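Local atomic coordinates of phosphoinositol-specific phospholipase C (Pseudomonas sp., PDB entry 5FYP), a protein that probably cleaves phosphoinositides at the glycerol-phosphate bond, as a calcium-dependent bacterial phospholipase C of the TIM-barrel class. Residues V23-H26 against N27-E30; G130-P133 against K134-D137; G227-S230 against Q231-G234. All coordinates share one frame; numbering follows the deposited sequence.

Contact 1 of 3, residues V23-H26 against N27-E30; sequences VACH and NCYE. With CA (calcium ion), chain I.
Cys25 and Cys28 close a short covalent ring where strand 20-25 runs out into its loop. Cys25 SG and Cys28 SG form a disulfide, 2.2 Å long, with a left-handed chi3 of -62°. The two sulfurs, each lying between its own backbone N and carbonyl carbon, meet across the two intervening residues. The bridge brings Cys25 CB and Cys28 CB to 3.4 Å, nearer than unbonded carbons come, in keeping with its chi3. Backbone hydrogen bonding continues the bend: Glu30 N donates to Asn27 O over 3.0 Å, closing a type I beta turn. The same Asn27 O lies above one face of the Tyr29 ring, toward its rim.

The polar side-chain interactions centre on the metal. Asn27 OD1 coordinates the calcium ion at 2.4 Å, while two waters, Glu48, Asp50 and Asp119 complete six ligands. His26 and Asn27 lie side by side and point the same way, with imidazole and amide planes 65° apart. The imidazole is turned so that CD2, at the ring edge, approaches Asn27 N to 3.4 Å. With CG anti to the backbone N (chi1 -171°), the ring extends toward the metal, and His26 NE2 is hydrogen-bonded to water 1 at 2.9 Å. Beyond the segments, Tyr283 stacks on this ring and Tyr29 OH bonds Asp50, a calcium ligand.

Adjacent His26 and Asn27 just beyond a strand end are consistent with the arrangement in the active site of calcium-dependent phospholipases C. One residue holds the ion directly and the other through its water, beside a backbone that the disulfide constrains.

Contact 2 of 3, residues G130-P133 against K134-D137; sequences GRTP and KDFD
Asp135 folds back from the first turn of helix 133-144 to meet Gly130 and Thr132. Its CB rests 3.3 Å from Gly130 O. CG stands anti to the carbonyl carbon and beside the backbone N (chi1 -64°), which carries the carboxylate back past the helix start, with CG 3.2 Å from Gly130 O. At the tip, OD2 does the polar work: its anti lone pair takes a nearly straight bond from Thr132 N, 3.0 Å at 164°, and Thr132 OG1 lies 2.8 Å from the same oxygen. OD1 stays farther off, 3.9 Å from Gly130 O.

Thr132 answers as N-cap. OG1, set between its backbone N and carbonyl carbon, accepts from Asp135 N at 3.1 Å, so the two residues form a capping box. The helical ladder begins with Phe136 N to Thr132 O, 3.0 Å, and Asp137 N to Pro133 O, 2.9 Å. Pro133, having no backbone N-H, suits the first helical position; its ring packs on helix 193-203.

Arg131 forms a salt bridge to Asp53, and the Phe136 ring meets Phe51 and Trp66. With an alanine in place of Asp135, Thr132 N would probably lose its acceptor and the threonine hydroxyl its carboxylate neighbour. A negative carboxylate at a helix N-terminus is likely to be stabilised by the helix dipole, so the box probably couples electrostatics with the satisfaction of two backbone N-H groups.

Contact 3 of 3, residues G227-S230 against Q231-G234; sequences GMSS and QSSG
Ser229 O is gripped twice by Ser233, whose hydroxyl OG donates to it over 2.8 Å and whose backbone N donates over 3.0 Å. The two donors come from opposite faces of the carbonyl plane: OG stands well above it, 36° out, while N is tilted less. The serine side chain reaches back because OG lies anti to its carbonyl carbon and beside its backbone N (chi1 -65°). That hydroxyl, its proton spent on Ser229 O, also accepts from Val225 N in the preceding loop.

Ser229 serves as N-cap of the short helix 230-233. Its OG takes a nearly straight bond from Ser232 N, 3.0 Å at 163°, and is held in addition by Glu201 of helix 193-203. The neighbouring Ser232 OG bonds Ser197 O of that same helix. One step along, Gly234 N donates to Ser230 O over 3.2 Å, a more bent bond.

The apolar part is small. Met228 bends at chi2 and chi3 so that its methyl CE comes alongside the helix backbone, 3.8 Å from Ser233 CA, with Asn193, Ser197 and Val236 also touching the side chain.

Serines therefore do several jobs in one turn: capping, doubling a helical bond and linking to the neighbouring helix. Each hydroxyl named here has a partner, and since Ser229 OG and Ser233 OG both join two groups, the short helix is tied at its start to helix 193-203 and to its own incoming loop.

How the contacts relate
The contacts follow one another along the chain and none touches another. Contact 1 stands at the calcium site, at the end of strand 20-25; its centre is 24 Å from that of contact 2 and 28 Å from that of contact 3, which lies across the chain's centre. Contacts 2 and 3, 20 Å apart between centres, both start helices, and both pack on helix 193-203. Contact 2 follows strand 114-120, which carries the calcium ligand Asp119, and contact 3 precedes strand 238-242, in the same sheet as strand 20-25. In this TIM-barrel relative, one contact thus shapes the metal centre, while two capped helices belong to the connections between strands.

Contact 1 of 3, residues V23-H26 against N27-E30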
loop_
_atom_site.group_PDB
_atom_site.type_symbol
_atom_site.label_atom_id
_atom_site.label_comp_id
_atom_site.label_asym_id
_atom_site.label_seq_id
_atom_site.Cartn_x
_atom_site.Cartn_y
_atom_site.Cartn_z
ATOM N N VAL A 23 6.268 10.272 -4.453
ATOM C CA VAL A 23 5.302 10.180 -5.553
ATOM C C VAL A 23 4.926 8.704 -5.694
ATOM O O VAL A 23 5.801 7.839 -5.809
ATOM C CB VAL A 23 5.931 10.672 -6.865
ATOM C CG1 VAL A 23 4.972 10.540 -8.028
ATOM C CG2 VAL A 23 6.393 12.126 -6.720
ATOM N N ALA A 24 3.627 8.446 -5.687
ATOM C CA ALA A 24 3.064 7.115 -5.895
ATOM C C ALA A 24 2.266 7.139 -7.181
ATOM O O ALA A 24 1.803 8.182 -7.645
ATOM C CB ALA A 24 2.176 6.734 -4.723
ATOM N N CYS A 25 2.053 5.960 -7.768
ATOM C CA CYS A 25 1.152 5.893 -8.898
ATOM C C CYS A 25 -0.298 5.889 -8.423
ATOM O O CYS A 25 -0.564 5.638 -7.287
ATOM C CB CYS A 25 1.422 4.659 -9.757
ATOM S SG CYS A 25 0.530 3.192 -9.263
ATOM N N HIS A 26 -1.215 6.134 -9.346
ATOM C CA HIS A 26 -2.625 5.902 -9.130
ATOM C C HIS A 26 -3.100 4.938 -10.228
ATOM O O HIS A 26 -3.086 5.291 -11.413
ATOM C CB HIS A 26 -3.416 7.201 -9.148
ATOM C CG HIS A 26 -4.843 7.051 -8.709
ATOM N ND1 HIS A 26 -5.632 8.145 -8.495
ATOM C CD2 HIS A 26 -5.615 5.974 -8.427
ATOM C CE1 HIS A 26 -6.840 7.745 -8.129
ATOM N NE2 HIS A 26 -6.857 6.438 -8.089
ATOM N N ASN A 27 -3.454 3.713 -9.852
ATOM C CA ASN A 27 -3.980 2.737 -10.805
ATOM C C ASN A 27 -3.017 2.435 -11.949
ATOM O O ASN A 27 -3.438 2.191 -13.096
ATOM C CB ASN A 27 -5.334 3.127 -11.345
ATOM C CG ASN A 27 -6.441 3.008 -10.316
ATOM O OD1 ASN A 27 -6.245 2.579 -9.181
ATOM N ND2 ASN A 27 -7.562 3.474 -10.688
ATOM N N CYS A 28 -1.715 2.360 -11.655
ATOM C CA CYS A 28 -0.730 2.172 -12.726
ATOM C C CYS A 28 -0.655 0.813 -13.375
ATOM O O CYS A 28 0.149 0.618 -14.281
ATOM C CB CYS A 28 0.659 2.591 -12.302
ATOM S SG CYS A 28 1.276 1.794 -10.824
ATOM N N TYR A 29 -1.494 -0.108 -12.921
ATOM C CA TYR A 29 -1.737 -1.357 -13.644
ATOM C C TYR A 29 -2.540 -1.167 -14.935
ATOM O O TYR A 29 -2.604 -2.073 -15.771
ATOM C CB TYR A 29 -2.494 -2.340 -12.714
ATOM C CG TYR A 29 -3.910 -1.921 -12.447
ATOM C CD1 TYR A 29 -4.916 -2.231 -13.353
ATOM C CD2 TYR A 29 -4.248 -1.117 -11.371
ATOM C CE1 TYR A 29 -6.203 -1.755 -13.171
ATOM C CE2 TYR A 29 -5.524 -0.641 -11.196
ATOM C CZ TYR A 29 -6.500 -0.959 -12.123
ATOM O OH TYR A 29 -7.778 -0.452 -12.006
ATOM N N GLU A 30 -3.191 -0.034 -15.097
ATOM C CA GLU A 30 -3.955 0.224 -16.308
ATOM C C GLU A 30 -3.023 0.549 -17.471
ATOM O O GLU A 30 -2.054 1.306 -17.344
ATOM C CB GLU A 30 -4.971 1.344 -16.133
ATOM C CG GLU A 30 -6.028 1.073 -15.097
ATOM C CD GLU A 30 -7.123 2.113 -15.108
ATOM O OE1 GLU A 30 -7.742 2.266 -16.181
ATOM O OE2 GLU A 30 -7.356 2.762 -14.079
HETATM CA CA CA I . -7.466 1.924 -7.208
HETATM O O HOH W 1 -8.126 4.191 -6.762
HETATM O O HOH W 2 -9.566 2.280 -8.358
#

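Contact 2 of 3, residues G130-P133 against K134-D137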
loop_
_atom_site.group_PDB
_atom_site.type_symbol
_atom_site.label_atom_id
_atom_site.label_comp_id
_atom_site.label_asym_id
_atom_site.label_seq_id
_atom_site.Cartn_x
_atom_site.Cartn_y
_atom_site.Cartn_z
ATOM N N GLY A 130 -12.201 -20.236 -1.380
ATOM C CA GLY A 130 -10.746 -20.110 -1.504
ATOM C C GLY A 130 -10.196 -18.694 -1.640
ATOM O O GLY A 130 -9.083 -18.505 -2.115
ATOM N N ARG A 131 -10.989 -17.708 -1.206
ATOM C CA ARG A 131 -10.573 -16.287 -1.281
ATOM C C ARG A 131 -10.866 -15.561 0.037
ATOM O O ARG A 131 -11.348 -14.424 0.061
ATOM C CB ARG A 131 -11.220 -15.600 -2.490
ATOM C CG ARG A 131 -10.774 -16.189 -3.831
ATOM C CD ARG A 131 -11.319 -15.365 -5.004
ATOM N NE ARG A 131 -12.779 -15.317 -4.951
ATOM C CZ ARG A 131 -13.588 -16.235 -5.435
ATOM N NH1 ARG A 131 -13.118 -17.243 -6.176
ATOM N NH2 ARG A 131 -14.895 -16.150 -5.259
ATOM N N THR A 132 -10.529 -16.221 1.131
ATOM C CA THR A 132 -10.607 -15.636 2.468
ATOM C C THR A 132 -9.370 -14.760 2.736
ATOM O O THR A 132 -8.397 -14.811 2.007
ATOM C CB THR A 132 -10.661 -16.737 3.525
ATOM O OG1 THR A 132 -9.389 -17.387 3.576
ATOM C CG2 THR A 132 -11.794 -17.723 3.298
ATOM N N PRO A 133 -9.394 -14.000 3.844
ATOM C CA PRO A 133 -8.163 -13.322 4.288
ATOM C C PRO A 133 -6.954 -14.258 4.375
ATOM O O PRO A 133 -5.860 -13.863 3.985
ATOM C CB PRO A 133 -8.575 -12.729 5.626
ATOM C CG PRO A 133 -10.021 -12.387 5.397
ATOM C CD PRO A 133 -10.558 -13.561 4.623
ATOM N N LYS A 134 -7.154 -15.460 4.909
ATOM C CA LYS A 134 -6.064 -16.401 5.005
ATOM C C LYS A 134 -5.520 -16.806 3.614
ATOM O O LYS A 134 -4.307 -16.879 3.412
ATOM C CB LYS A 134 -6.486 -17.634 5.790
ATOM C CG LYS A 134 -5.421 -18.704 5.951
ATOM C CD LYS A 134 -5.795 -19.577 7.130
ATOM C CE LYS A 134 -4.977 -20.844 7.287
ATOM N NZ LYS A 134 -4.906 -21.684 6.059
ATOM N N ASP A 135 -6.434 -17.047 2.665
ATOM C CA ASP A 135 -6.013 -17.386 1.298
ATOM C C ASP A 135 -5.218 -16.233 0.676
ATOM O O ASP A 135 -4.256 -16.476 -0.044
ATOM C CB ASP A 135 -7.194 -17.725 0.420
ATOM C CG ASP A 135 -7.935 -18.969 0.869
ATOM O OD1 ASP A 135 -7.294 -20.035 0.947
ATOM O OD2 ASP A 135 -9.144 -18.872 1.177
ATOM N N PHE A 136 -5.646 -15.007 0.937
ATOM C CA PHE A 136 -4.936 -13.836 0.436
ATOM C C PHE A 136 -3.528 -13.742 1.019
ATOM O O PHE A 136 -2.566 -13.554 0.267
ATOM C CB PHE A 136 -5.794 -12.618 0.728
ATOM C CG PHE A 136 -5.302 -11.351 0.123
ATOM C CD1 PHE A 136 -5.387 -11.154 -1.245
ATOM C CD2 PHE A 136 -4.798 -10.335 0.925
ATOM C CE1 PHE A 136 -5.002 -9.975 -1.831
ATOM C CE2 PHE A 136 -4.412 -9.123 0.347
ATOM C CZ PHE A 136 -4.498 -8.987 -1.041
ATOM N N ASP A 137 -3.414 -13.906 2.339
ATOM C CA ASP A 137 -2.096 -13.924 2.974
ATOM C C ASP A 137 -1.236 -15.041 2.394
ATOM O O ASP A 137 -0.033 -14.838 2.190
ATOM C CB ASP A 137 -2.190 -14.078 4.479
ATOM C CG ASP A 137 -2.415 -12.766 5.218
ATOM O OD1 ASP A 137 -2.539 -11.705 4.558
ATOM O OD2 ASP A 137 -2.375 -12.801 6.455
#

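Contact 3 of 3, residues G227-S230 against Q231-G234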
loop_
_atom_site.group_PDB
_atom_site.type_symbol
_atom_site.label_atom_id
_atom_site.label_comp_id
_atom_site.label_asym_id
_atom_site.label_seq_id
_atom_site.Cartn_x
_atom_site.Cartn_y
_atom_site.Cartn_z
ATOM N N GLY A 227 -16.574 2.138 10.728
ATOM C CA GLY A 227 -16.772 0.888 10.048
ATOM C C GLY A 227 -15.954 -0.286 10.543
ATOM O O GLY A 227 -16.026 -1.365 9.944
ATOM N N MET A 228 -15.154 -0.105 11.604
ATOM C CA MET A 228 -14.307 -1.176 12.135
ATOM C C MET A 228 -14.581 -1.393 13.601
ATOM O O MET A 228 -15.011 -0.507 14.344
ATOM C CB MET A 228 -12.816 -0.906 11.938
ATOM C CG MET A 228 -12.469 -0.499 10.495
ATOM S SD MET A 228 -10.853 -1.069 9.933
ATOM C CE MET A 228 -9.826 -0.426 11.234
ATOM N N SER A 229 -14.205 -2.581 14.056
ATOM C CA SER A 229 -14.166 -2.832 15.487
ATOM C C SER A 229 -12.996 -2.087 16.147
ATOM O O SER A 229 -12.012 -1.698 15.511
ATOM C CB SER A 229 -13.996 -4.318 15.753
ATOM O OG SER A 229 -12.739 -4.772 15.262
ATOM N N SER A 230 -13.104 -1.898 17.452
ATOM C CA SER A 230 -11.991 -1.395 18.234
ATOM C C SER A 230 -10.736 -2.295 18.093
ATOM O O SER A 230 -9.606 -1.831 17.931
ATOM C CB SER A 230 -12.425 -1.225 19.672
ATOM O OG SER A 230 -11.352 -0.722 20.407
ATOM N N GLN A 231 -10.934 -3.606 18.136
ATOM C CA GLN A 231 -9.796 -4.519 18.017
ATOM C C GLN A 231 -9.068 -4.317 16.668
ATOM O O GLN A 231 -7.840 -4.205 16.625
ATOM C CB GLN A 231 -10.284 -5.955 18.106
ATOM C CG GLN A 231 -9.235 -7.000 17.817
ATOM C CD GLN A 231 -9.820 -8.405 17.682
ATOM O OE1 GLN A 231 -10.913 -8.651 18.175
ATOM N NE2 GLN A 231 -9.113 -9.329 17.025
ATOM N N SER A 232 -9.826 -4.251 15.581
ATOM C CA SER A 232 -9.186 -4.034 14.282
ATOM C C SER A 232 -8.522 -2.675 14.172
ATOM O O SER A 232 -7.472 -2.513 13.515
ATOM C CB SER A 232 -10.160 -4.233 13.150
ATOM O OG SER A 232 -10.512 -5.599 13.099
ATOM N N SER A 233 -9.137 -1.669 14.789
ATOM C CA SER A 233 -8.596 -0.308 14.793
ATOM C C SER A 233 -7.168 -0.274 15.336
ATOM O O SER A 233 -6.349 0.496 14.892
ATOM C CB SER A 233 -9.488 0.602 15.586
ATOM O OG SER A 233 -10.775 0.746 14.994
ATOM N N GLY A 234 -6.904 -1.127 16.334
ATOM C CA GLY A 234 -5.592 -1.144 16.968
ATOM C C GLY A 234 -4.439 -1.539 16.056
ATOM O O GLY A 234 -3.302 -1.227 16.364
#